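PDB 2WAD: penicillin-binding protein 2B, which forms peptide cross-links between adjacent glycan strands of cell-wall peptidoglycan as a penicillin-binding transpeptidase of the elongasome. Local coordinates for residues T228-I233 with A315-V320; A354-S359 with P643-A648; S359-D364 with G368-D373; G376-V381 with I493-E498. All coordinates share one frame; numbering follows the deposited sequence. Where two conformers were deposited one is given.

Interaction 1: residues T228-I233 with A315-V320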
loop_
_atom_site.group_PDB
_atom_site.type_symbol
_atom_site.label_atom_id
_atom_site.label_comp_id
_atom_site.label_asym_id
_atom_site.label_seq_id
_atom_site.Cartn_x
_atom_site.Cartn_y
_atom_site.Cartn_z
ATOM N N THR A 228 -0.745 14.080 8.748
ATOM C CA THR A 228 0.613 13.633 9.039
ATOM C C THR A 228 1.205 13.149 7.733
ATOM O O THR A 228 0.484 12.993 6.744
ATOM C CB THR A 228 0.658 12.505 10.113
ATOM O OG1 THR A 228 0.297 11.256 9.521
ATOM C CG2 THR A 228 -0.286 12.807 11.269
ATOM N N SER A 229 2.513 12.914 7.747
ATOM C CA SER A 229 3.258 12.537 6.557
ATOM C C SER A 229 3.011 11.083 6.194
ATOM O O SER A 229 3.366 10.663 5.099
ATOM C CB SER A 229 4.747 12.740 6.809
ATOM O OG SER A 229 5.160 11.991 7.945
ATOM N N LEU A 230 2.369 10.346 7.097
ATOM C CA LEU A 230 1.920 8.969 6.859
ATOM C C LEU A 230 0.441 8.811 6.534
ATOM O O LEU A 230 -0.051 7.676 6.490
ATOM C CB LEU A 230 2.255 8.076 8.061
ATOM C CG LEU A 230 3.751 7.908 8.339
ATOM C CD1 LEU A 230 3.987 7.135 9.607
ATOM C CD2 LEU A 230 4.443 7.242 7.155
ATOM N N SER A 231 -0.260 9.918 6.281
ATOM C CA SER A 231 -1.692 9.858 5.967
ATOM C C SER A 231 -2.021 9.114 4.674
ATOM O O SER A 231 -2.967 8.337 4.637
ATOM C CB SER A 231 -2.369 11.238 6.014
ATOM O OG SER A 231 -1.935 12.053 4.939
ATOM N N SER A 232 -1.244 9.318 3.616
ATOM C CA SER A 232 -1.514 8.629 2.349
ATOM C C SER A 232 -1.481 7.101 2.474
ATOM O O SER A 232 -2.160 6.392 1.727
ATOM C CB SER A 232 -0.502 9.075 1.289
ATOM O OG SER A 232 0.835 8.991 1.787
ATOM N N ILE A 233 -0.697 6.598 3.424
ATOM C CA ILE A 233 -0.444 5.185 3.564
ATOM C C ILE A 233 -1.448 4.519 4.505
ATOM O O ILE A 233 -1.641 3.298 4.461
ATOM C CB ILE A 233 1.002 4.995 4.020
ATOM C CG1 ILE A 233 1.960 5.251 2.837
ATOM C CG2 ILE A 233 1.216 3.626 4.640
ATOM C CD1 ILE A 233 3.393 5.517 3.264
ATOM N N ALA A 315 8.897 11.331 12.919
ATOM C CA ALA A 315 9.988 12.295 12.938
ATOM C C ALA A 315 11.028 11.899 11.895
ATOM O O ALA A 315 11.470 12.739 11.105
ATOM C CB ALA A 315 10.620 12.407 14.349
ATOM N N PHE A 316 11.409 10.621 11.887
ATOM C CA PHE A 316 12.296 10.118 10.837
ATOM C C PHE A 316 11.709 10.355 9.439
ATOM O O PHE A 316 12.346 10.932 8.549
ATOM C CB PHE A 316 12.717 8.655 11.053
ATOM C CG PHE A 316 13.772 8.209 10.099
ATOM C CD1 PHE A 316 15.014 8.826 10.087
ATOM C CD2 PHE A 316 13.512 7.222 9.166
ATOM C CE1 PHE A 316 15.989 8.451 9.168
ATOM C CE2 PHE A 316 14.474 6.832 8.248
ATOM C CZ PHE A 316 15.709 7.444 8.244
ATOM N N GLN A 317 10.462 9.949 9.261
ATOM C CA GLN A 317 9.807 10.120 7.971
ATOM C C GLN A 317 9.763 11.588 7.544
ATOM O O GLN A 317 9.948 11.885 6.367
ATOM C CB GLN A 317 8.418 9.462 7.961
ATOM C CG GLN A 317 7.587 9.747 6.697
ATOM C CD GLN A 317 7.746 8.702 5.597
ATOM O OE1 GLN A 317 8.472 7.721 5.758
ATOM N NE2 GLN A 317 7.021 8.877 4.498
ATOM N N ASP A 318 9.532 12.501 8.492
ATOM C CA ASP A 318 9.477 13.932 8.223
ATOM C C ASP A 318 10.836 14.424 7.739
ATOM O O ASP A 318 10.930 15.256 6.831
ATOM C CB ASP A 318 9.103 14.735 9.482
ATOM C CG ASP A 318 7.640 14.591 9.871
ATOM O OD1 ASP A 318 6.826 14.074 9.079
ATOM O OD2 ASP A 318 7.297 15.030 10.982
ATOM N N SER A 319 11.888 13.931 8.372
ATOM C CA SER A 319 13.213 14.442 8.053
ATOM C C SER A 319 13.715 13.887 6.711
ATOM O O SER A 319 14.339 14.596 5.925
ATOM C CB SER A 319 14.172 14.311 9.248
ATOM O OG SER A 319 14.625 12.992 9.408
ATOM N N VAL A 320 13.356 12.654 6.378
ATOM C CA VAL A 320 13.577 12.190 4.997
ATOM C C VAL A 320 12.808 13.001 3.926
ATOM O O VAL A 320 13.379 13.404 2.917
ATOM C CB VAL A 320 13.347 10.670 4.866
ATOM C CG1 VAL A 320 13.593 10.201 3.437
ATOM C CG2 VAL A 320 14.267 9.957 5.826
HETATM O O HOH W 1 5.256 11.682 3.694
#
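Ser229 meets Asp318 where a type I beta turn, Thr228 to Ser231, runs up against the first turns of helix 314-334; the CA atoms of these two residues lie 6.6 Å apart, the closest such pair. The turn is closed by Ser231, whose N and OG both donate to Thr228 O. Its second residue sends a hydroxyl to the helix: Ser229 OG donates to Asp318 OD1 at 2.9 Å, meeting the carboxylate oxygen nearly along its C-O axis. With chi1 at 57°, Ser229 OG stands between its own backbone N and carbonyl carbon and also rests against Gln317 CG, 3.5 Å away. The contact joins two modules of this class of penicillin-binding protein, the turn coming from the PBP dimerisation region and the helix from the transpeptidase domain. Leu230 adds an apolar part, Leu230 CD2 lying 3.9 Å from Gln317 CD as the two side chains pass at a slant. Gln317 is bent at chi2 (92°), and its NE2 donates to Met358 O of strand 355-363, fixing the amide against the sheet. A water lies between the segments, 2.6 Å from Ser229 O and 3.4 Å from Gln317 NE2, the second a weak bond.

Interaction 2: residues A354-S359 with P643-A648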
loop_
_atom_site.group_PDB
_atom_site.type_symbol
_atom_site.label_atom_id
_atom_site.label_comp_id
_atom_site.label_asym_id
_atom_site.label_seq_id
_atom_site.Cartn_x
_atom_site.Cartn_y
_atom_site.Cartn_z
ATOM N N ALA A 354 11.589 -4.537 8.584
ATOM C CA ALA A 354 10.877 -3.356 9.066
ATOM C C ALA A 354 11.084 -2.158 8.148
ATOM O O ALA A 354 12.212 -1.912 7.727
ATOM C CB ALA A 354 11.317 -3.000 10.481
ATOM N N VAL A 355 10.017 -1.417 7.855
ATOM C CA VAL A 355 10.121 -0.249 6.980
ATOM C C VAL A 355 10.471 0.977 7.815
ATOM O O VAL A 355 9.721 1.341 8.714
ATOM C CB VAL A 355 8.845 -0.001 6.136
ATOM C CG1 VAL A 355 8.884 1.400 5.492
ATOM C CG2 VAL A 355 8.728 -1.055 5.019
ATOM N N LEU A 356 11.634 1.575 7.563
ATOM C CA LEU A 356 12.069 2.752 8.331
ATOM C C LEU A 356 11.454 4.032 7.772
ATOM O O LEU A 356 11.061 4.909 8.534
ATOM C CB LEU A 356 13.599 2.856 8.351
ATOM C CG LEU A 356 14.240 1.576 8.904
ATOM C CD1 LEU A 356 15.754 1.629 8.719
ATOM C CD2 LEU A 356 13.788 1.309 10.374
ATOM N N SER A 357 11.351 4.122 6.447
ATOM C CA SER A 357 10.569 5.168 5.797
ATOM C C SER A 357 10.428 4.856 4.320
ATOM O O SER A 357 11.271 4.171 3.746
ATOM C CB SER A 357 11.220 6.550 5.939
ATOM O OG SER A 357 12.394 6.563 5.162
ATOM N N MET A 358 9.354 5.381 3.743
ATOM C CA MET A 358 9.020 5.293 2.340
ATOM C C MET A 358 8.616 6.709 1.935
ATOM O O MET A 358 7.509 7.126 2.245
ATOM C CB MET A 358 7.735 4.466 2.131
ATOM C CG MET A 358 7.486 3.344 3.083
ATOM S SD MET A 358 5.849 2.577 3.057
ATOM C CE MET A 358 5.302 2.694 1.332
ATOM N N SER A 359 9.460 7.414 1.188
ATOM C CA SER A 359 9.253 8.834 0.924
ATOM C C SER A 359 9.277 9.046 -0.572
ATOM O O SER A 359 10.103 8.447 -1.267
ATOM C CB SER A 359 10.420 9.654 1.502
ATOM O OG SER A 359 10.255 9.900 2.889
ATOM N N PRO A 643 24.935 -4.693 9.336
ATOM C CA PRO A 643 24.018 -3.745 8.738
ATOM C C PRO A 643 22.698 -3.556 9.485
ATOM O O PRO A 643 22.003 -4.517 9.842
ATOM C CB PRO A 643 23.813 -4.300 7.331
ATOM C CG PRO A 643 25.074 -5.097 7.047
ATOM C CD PRO A 643 25.355 -5.737 8.380
ATOM N N GLN A 644 22.326 -2.298 9.688
ATOM C CA GLN A 644 21.100 -2.006 10.424
ATOM C C GLN A 644 20.149 -1.135 9.612
ATOM O O GLN A 644 18.992 -0.921 9.975
ATOM C CB GLN A 644 21.451 -1.375 11.773
ATOM C CG GLN A 644 21.865 -2.429 12.801
ATOM C CD GLN A 644 22.765 -1.847 13.879
ATOM O OE1 GLN A 644 22.347 -0.971 14.643
ATOM N NE2 GLN A 644 24.018 -2.314 13.928
ATOM N N ILE A 645 20.641 -0.658 8.477
ATOM C CA ILE A 645 19.801 0.063 7.524
ATOM C C ILE A 645 20.280 -0.219 6.094
ATOM O O ILE A 645 21.482 -0.277 5.812
ATOM C CB ILE A 645 19.807 1.588 7.821
ATOM C CG1 ILE A 645 18.943 2.340 6.816
ATOM C CG2 ILE A 645 21.242 2.131 7.783
ATOM C CD1 ILE A 645 18.592 3.784 7.185
ATOM N N ALA A 646 19.330 -0.380 5.182
ATOM C CA ALA A 646 19.614 -0.506 3.748
ATOM C C ALA A 646 18.717 0.515 3.081
ATOM O O ALA A 646 17.563 0.629 3.485
ATOM C CB ALA A 646 19.229 -1.892 3.278
ATOM N N VAL A 647 19.219 1.249 2.090
ATOM C CA VAL A 647 18.446 2.339 1.508
ATOM C C VAL A 647 18.554 2.349 -0.019
ATOM O O VAL A 647 19.619 2.063 -0.550
ATOM C CB VAL A 647 18.880 3.707 2.084
ATOM C CG1 VAL A 647 20.339 4.008 1.721
ATOM C CG2 VAL A 647 17.963 4.829 1.549
ATOM N N ALA A 648 17.457 2.679 -0.713
ATOM C CA ALA A 648 17.455 2.895 -2.145
ATOM C C ALA A 648 16.996 4.298 -2.451
ATOM O O ALA A 648 15.987 4.769 -1.927
ATOM C CB ALA A 648 16.494 1.938 -2.864
#
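Leu356 and Ile645 touch across an intervening strand of the antiparallel sheet of the transpeptidase domain, in which strand 342-348 runs between strands 355-363 and 645-650. Their CA atoms are 8.2 Å apart, too far for direct strand pairing, and the contact is made by side chains alone. One methyl of the leucine does the touching: Leu356 CD1 lies 3.8 Å from Ile645 CG1 and 3.9 Å from Ile645 CD1, so it rests along the outer arm of the isoleucine, the two side chains lying neither parallel nor square to each other. With Ile645 CG1 opposite the backbone N (chi1 179°), that arm extends alongside the leucine methyl. Leu356 CD1 also comes within 4.3 Å of Gln644 O at the start of the second segment.

Both residues also pack on Ala347 of the intervening strand, a small side chain over which the larger pair can meet, and Tyr673 of helix 661-676 touches both. Classic beta bulges mark each partner: Leu356 and Ser357 face Ala347, while Gln644 and Ile645 face Ala638. Just before the first bulge in the chain, Val355 O accepts a hydrogen bond from Thr311 OG1.

Interaction 3: residues S359-D364 with G368-D373. Unlike the reference sequence in segment 359-364: Leu361 (reference Ile).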
loop_
_atom_site.group_PDB
_atom_site.type_symbol
_atom_site.label_atom_id
_atom_site.label_comp_id
_atom_site.label_asym_id
_atom_site.label_seq_id
_atom_site.Cartn_x
_atom_site.Cartn_y
_atom_site.Cartn_z
ATOM N N SER A 359 9.460 7.414 1.188
ATOM C CA SER A 359 9.253 8.834 0.924
ATOM C C SER A 359 9.277 9.046 -0.572
ATOM O O SER A 359 10.103 8.447 -1.267
ATOM C CB SER A 359 10.420 9.654 1.502
ATOM O OG SER A 359 10.255 9.900 2.889
ATOM N N GLY A 360 8.437 9.950 -1.060
ATOM C CA GLY A 360 8.476 10.265 -2.479
ATOM C C GLY A 360 8.019 11.688 -2.732
ATOM O O GLY A 360 7.163 12.218 -2.022
ATOM N N LEU A 361 8.616 12.317 -3.734
ATOM C CA LEU A 361 8.242 13.678 -4.084
ATOM C C LEU A 361 7.991 13.641 -5.570
ATOM O O LEU A 361 8.857 13.236 -6.327
ATOM C CB LEU A 361 9.381 14.650 -3.783
ATOM C CG LEU A 361 9.016 16.135 -3.839
ATOM C CD1 LEU A 361 7.872 16.467 -2.910
ATOM C CD2 LEU A 361 10.227 17.004 -3.544
ATOM N N LYS A 362 6.799 14.044 -5.983
ATOM C CA LYS A 362 6.414 13.935 -7.367
ATOM C C LYS A 362 6.558 15.301 -7.995
ATOM O O LYS A 362 6.130 16.314 -7.428
ATOM C CB LYS A 362 4.967 13.456 -7.448
ATOM C CG LYS A 362 4.460 13.273 -8.849
ATOM C CD LYS A 362 2.996 12.860 -8.757
ATOM C CE LYS A 362 2.481 12.324 -10.085
ATOM N NZ LYS A 362 2.547 13.379 -11.121
ATOM N N HIS A 363 7.191 15.321 -9.163
ATOM C CA HIS A 363 7.359 16.547 -9.925
ATOM C C HIS A 363 6.571 16.444 -11.228
ATOM O O HIS A 363 6.965 15.719 -12.148
ATOM C CB HIS A 363 8.856 16.822 -10.200
ATOM C CG HIS A 363 9.112 18.017 -11.071
ATOM N ND1 HIS A 363 9.920 17.975 -12.185
ATOM C CD2 HIS A 363 8.652 19.291 -10.992
ATOM C CE1 HIS A 363 9.945 19.166 -12.758
ATOM N NE2 HIS A 363 9.186 19.986 -12.050
ATOM N N ASP A 364 5.484 17.209 -11.305
ATOM C CA ASP A 364 4.588 17.253 -12.464
ATOM C C ASP A 364 5.251 17.919 -13.657
ATOM O O ASP A 364 5.588 19.110 -13.595
ATOM C CB ASP A 364 3.364 18.094 -12.086
ATOM C CG ASP A 364 2.180 17.857 -13.005
ATOM O OD1 ASP A 364 2.350 17.950 -14.239
ATOM O OD2 ASP A 364 1.082 17.570 -12.480
ATOM N N GLY A 368 4.638 21.691 -13.181
ATOM C CA GLY A 368 5.847 21.985 -12.434
ATOM C C GLY A 368 5.641 21.786 -10.949
ATOM O O GLY A 368 6.597 21.831 -10.180
ATOM N N GLU A 369 4.404 21.539 -10.535
ATOM C CA GLU A 369 4.101 21.445 -9.106
ATOM C C GLU A 369 4.781 20.231 -8.469
ATOM O O GLU A 369 4.977 19.221 -9.137
ATOM C CB GLU A 369 2.577 21.381 -8.898
ATOM C CG GLU A 369 2.084 21.747 -7.489
ATOM C CD GLU A 369 0.634 21.306 -7.263
ATOM O OE1 GLU A 369 0.000 20.855 -8.243
ATOM O OE2 GLU A 369 0.117 21.412 -6.130
ATOM N N LEU A 370 5.133 20.341 -7.189
ATOM C CA LEU A 370 5.723 19.258 -6.410
ATOM C C LEU A 370 4.724 18.795 -5.368
ATOM O O LEU A 370 4.154 19.622 -4.664
ATOM C CB LEU A 370 6.984 19.737 -5.673
ATOM C CG LEU A 370 8.212 20.152 -6.486
ATOM C CD1 LEU A 370 9.334 20.558 -5.537
ATOM C CD2 LEU A 370 8.700 19.078 -7.443
ATOM N N THR A 371 4.521 17.486 -5.252
ATOM C CA THR A 371 3.555 16.942 -4.305
ATOM C C THR A 371 4.145 15.701 -3.623
ATOM O O THR A 371 4.934 14.964 -4.219
ATOM C CB THR A 371 2.191 16.614 -4.979
ATOM O OG1 THR A 371 2.378 15.694 -6.068
ATOM C CG2 THR A 371 1.575 17.869 -5.552
ATOM N N PRO A 372 3.820 15.513 -2.340
ATOM C CA PRO A 372 4.228 14.307 -1.639
ATOM C C PRO A 372 3.675 13.082 -2.340
ATOM O O PRO A 372 2.541 13.113 -2.816
ATOM C CB PRO A 372 3.578 14.453 -0.263
ATOM C CG PRO A 372 2.766 15.731 -0.295
ATOM C CD PRO A 372 3.308 16.547 -1.421
ATOM N N ASP A 373 4.471 12.017 -2.404
ATOM C CA ASP A 373 4.088 10.840 -3.167
ATOM C C ASP A 373 4.665 9.564 -2.573
ATOM O O ASP A 373 5.262 8.758 -3.290
ATOM C CB ASP A 373 4.520 10.998 -4.629
ATOM C CG ASP A 373 3.921 9.924 -5.538
ATOM O OD1 ASP A 373 2.892 9.328 -5.153
ATOM O OD2 ASP A 373 4.490 9.666 -6.629
#
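Lys362 pairs with Thr371 at the centre of a beta hairpin whose strands, 359-363 and 370-372, run antiparallel at 153° with axes 4.6 Å apart at closest. Strand 370-372 edges the transpeptidase sheet. Lys362 and Thr371 form the hydrogen-bonded pair: Lys362 N donates almost straight to Thr371 O at 2.7 Å, and Thr371 N returns a bond to Lys362 O. Toward the hairpin loop, Asp364 N donates to Glu369 O and Gly368 N to Asp364 O, while at the other end Asp373 N reaches Gly360 O from above the carbonyl plane.

On one face Leu361, His363 and Leu370 gather, with Leu370 CD2 3.6 Å from both CB and CD2 of His363, and Leu361 CD2 4.2 Å from Leu370 CD1. His363 CG stands opposite the backbone N (chi1 176°), turning the imidazole toward Leu370 and Gly368, and His363 ND1 is hydrogen-bonded to Ser340 O. On the other face the aliphatic part of Lys362 lies beside Thr371, and Lys362 CB touches Asp373 CB at 3.8 Å. Asp373 OD2 is hydrogen-bonded to Tyr344 OH; Lys362 NZ stays 6.1 Å from Asp373 OD2. At the ring edge, Gly368 O sits in the imidazole plane, 3.4 Å from His363 CD2.

Interaction 4: residues G376-V381 with I493-E498; sequences GTVTNV and IDLPDE
Val378 of the short helix 376-379 sets its two methyls against apolar side chains of the 493-498 loop, which has no regular helix or strand and turns sharply at Asp494, the centre of an inverse gamma turn. Both segments belong to the transpeptidase domain.

The apolar contacts are shared out one per methyl. Val378 CG1 meets Ile493 CD1 at 3.9 Å, and Val378 CG2 meets Leu495 CD1 at 4.1 Å; in each case the side chains cross at about a right angle. With CG1 opposite the carbonyl carbon (chi1 -68°) and CG2 between N and that carbon, the fork of Val378 turns one methyl to each partner. Met526 of helix 525-536 packs on both Val378 and Ile493, and Leu268 of helix 267-271 lies against Leu495.

The polar side chains of the loop bond outside the two segments. Asp494 places its OD1 on the backbone N of Ile546 and its OD2 on Val547 N and Tyr272 OH, while Glu498 OE2 is bonded to Thr491 OG1, within the same loop. Backbone bonding ties Val378 to Ser499, the residue that follows the second segment. Beside that link, Val378 O rests 3.7 Å from Glu498 CA.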
loop_
_atom_site.group_PDB
_atom_site.type_symbol
_atom_site.label_atom_id
_atom_site.label_comp_id
_atom_site.label_asym_id
_atom_site.label_seq_id
_atom_site.Cartn_x
_atom_site.Cartn_y
_atom_site.Cartn_z
ATOM N N GLY A 376 4.288 6.347 -4.233
ATOM C CA GLY A 376 5.121 6.153 -5.422
ATOM C C GLY A 376 6.159 5.062 -5.252
ATOM O O GLY A 376 6.566 4.411 -6.222
ATOM N N THR A 377 6.553 4.828 -4.005
ATOM C CA THR A 377 7.583 3.857 -3.688
ATOM C C THR A 377 7.141 2.438 -4.035
ATOM O O THR A 377 7.984 1.607 -4.305
ATOM C CB THR A 377 7.982 3.907 -2.198
ATOM O OG1 THR A 377 6.817 3.728 -1.377
ATOM C CG2 THR A 377 8.660 5.236 -1.848
ATOM N N VAL A 378 5.838 2.168 -3.987
ATOM C CA VAL A 378 5.295 0.842 -4.282
ATOM C C VAL A 378 4.476 0.837 -5.576
ATOM O O VAL A 378 4.096 -0.227 -6.054
ATOM C CB VAL A 378 4.425 0.272 -3.144
ATOM C CG1 VAL A 378 5.251 -0.075 -1.883
ATOM C CG2 VAL A 378 3.264 1.223 -2.800
ATOM N N THR A 379 4.205 1.998 -6.167
ATOM C CA THR A 379 3.329 2.014 -7.333
ATOM C C THR A 379 3.940 2.455 -8.668
ATOM O O THR A 379 3.385 2.150 -9.714
ATOM C CB THR A 379 1.970 2.737 -7.063
ATOM O OG1 THR A 379 2.191 4.142 -7.025
ATOM C CG2 THR A 379 1.350 2.344 -5.717
ATOM N N ASN A 380 5.073 3.151 -8.653
ATOM C CA ASN A 380 5.658 3.655 -9.886
ATOM C C ASN A 380 6.993 3.006 -10.194
ATOM O O ASN A 380 7.687 2.557 -9.291
ATOM C CB ASN A 380 5.836 5.171 -9.817
ATOM C CG ASN A 380 4.501 5.892 -9.743
ATOM O OD1 ASN A 380 3.701 5.851 -10.679
ATOM N ND2 ASN A 380 4.250 6.545 -8.633
ATOM N N VAL A 381 7.354 2.949 -11.471
ATOM C CA VAL A 381 8.511 2.159 -11.864
ATOM C C VAL A 381 9.514 3.015 -12.625
ATOM O O VAL A 381 9.120 3.979 -13.269
ATOM C CB VAL A 381 8.085 0.907 -12.693
ATOM C CG1 VAL A 381 7.097 0.046 -11.897
ATOM C CG2 VAL A 381 7.488 1.319 -14.022
ATOM N N ILE A 493 5.322 -6.847 0.489
ATOM C CA ILE A 493 4.996 -5.750 1.400
ATOM C C ILE A 493 3.518 -5.822 1.807
ATOM O O ILE A 493 2.684 -6.253 1.006
ATOM C CB ILE A 493 5.322 -4.380 0.822
ATOM C CG1 ILE A 493 5.332 -3.333 1.945
ATOM C CG2 ILE A 493 4.374 -4.007 -0.305
ATOM C CD1 ILE A 493 5.625 -1.962 1.462
ATOM N N ASP A 494 3.221 -5.424 3.049
ATOM C CA ASP A 494 1.882 -5.519 3.633
ATOM C C ASP A 494 0.943 -4.384 3.190
ATOM O O ASP A 494 0.404 -3.624 4.012
ATOM C CB ASP A 494 1.979 -5.625 5.165
ATOM C CG ASP A 494 2.828 -4.494 5.809
ATOM O OD1 ASP A 494 3.647 -3.820 5.113
ATOM O OD2 ASP A 494 2.722 -4.340 7.053
ATOM N N LEU A 495 0.753 -4.263 1.878
ATOM C CA LEU A 495 -0.223 -3.343 1.306
ATOM C C LEU A 495 -0.977 -4.139 0.251
ATOM O O LEU A 495 -0.424 -5.086 -0.293
ATOM C CB LEU A 495 0.455 -2.113 0.674
ATOM C CG LEU A 495 1.094 -1.093 1.631
ATOM C CD1 LEU A 495 1.882 -0.022 0.889
ATOM C CD2 LEU A 495 0.095 -0.464 2.594
ATOM N N PRO A 496 -2.246 -3.792 -0.014
ATOM C CA PRO A 496 -3.070 -4.662 -0.864
ATOM C C PRO A 496 -2.514 -4.912 -2.268
ATOM O O PRO A 496 -2.582 -6.034 -2.764
ATOM C CB PRO A 496 -4.438 -3.963 -0.926
ATOM C CG PRO A 496 -4.376 -2.815 0.037
ATOM C CD PRO A 496 -3.035 -2.779 0.705
ATOM N N ASP A 497 -1.940 -3.884 -2.888
ATOM C CA ASP A 497 -1.537 -3.947 -4.291
ATOM C C ASP A 497 -0.260 -3.168 -4.615
ATOM O O ASP A 497 -0.269 -1.942 -4.643
ATOM C CB ASP A 497 -2.669 -3.426 -5.183
ATOM C CG ASP A 497 -2.392 -3.634 -6.665
ATOM O OD1 ASP A 497 -1.821 -4.688 -7.023
ATOM O OD2 ASP A 497 -2.753 -2.744 -7.466
ATOM N N GLU A 498 0.831 -3.866 -4.902
ATOM C CA GLU A 498 2.069 -3.201 -5.284
ATOM C C GLU A 498 2.289 -3.431 -6.781
ATOM O O GLU A 498 1.923 -4.472 -7.321
ATOM C CB GLU A 498 3.235 -3.815 -4.506
ATOM C CG GLU A 498 3.373 -5.310 -4.728
ATOM C CD GLU A 498 4.567 -5.912 -4.024
ATOM O OE1 GLU A 498 4.427 -7.028 -3.485
ATOM O OE2 GLU A 498 5.632 -5.272 -3.997
#

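Overall arrangement
Strand 355-363 ties most of these contacts together. Interactions 2 and 3 share Ser359 on it, the former a buried apolar touch across the sheet's intervening strand, the latter a more exposed hairpin held by backbone hydrogen bonds at the sheet edge. Interaction 1, partly buried, mixes one serine-carboxylate bond with apolar packing; its helix lies against the same strand, with Val320 CG1 3.4 Å from Ser359 OG. Interaction 4 is buried and rests on apolar side chains, yet it too adjoins the strand, Met358 CE lying 3.3 Å from Thr377 OG1. Its helix 376-379 follows the hairpin in sequence, and both lie inside the loop closed by interaction 2.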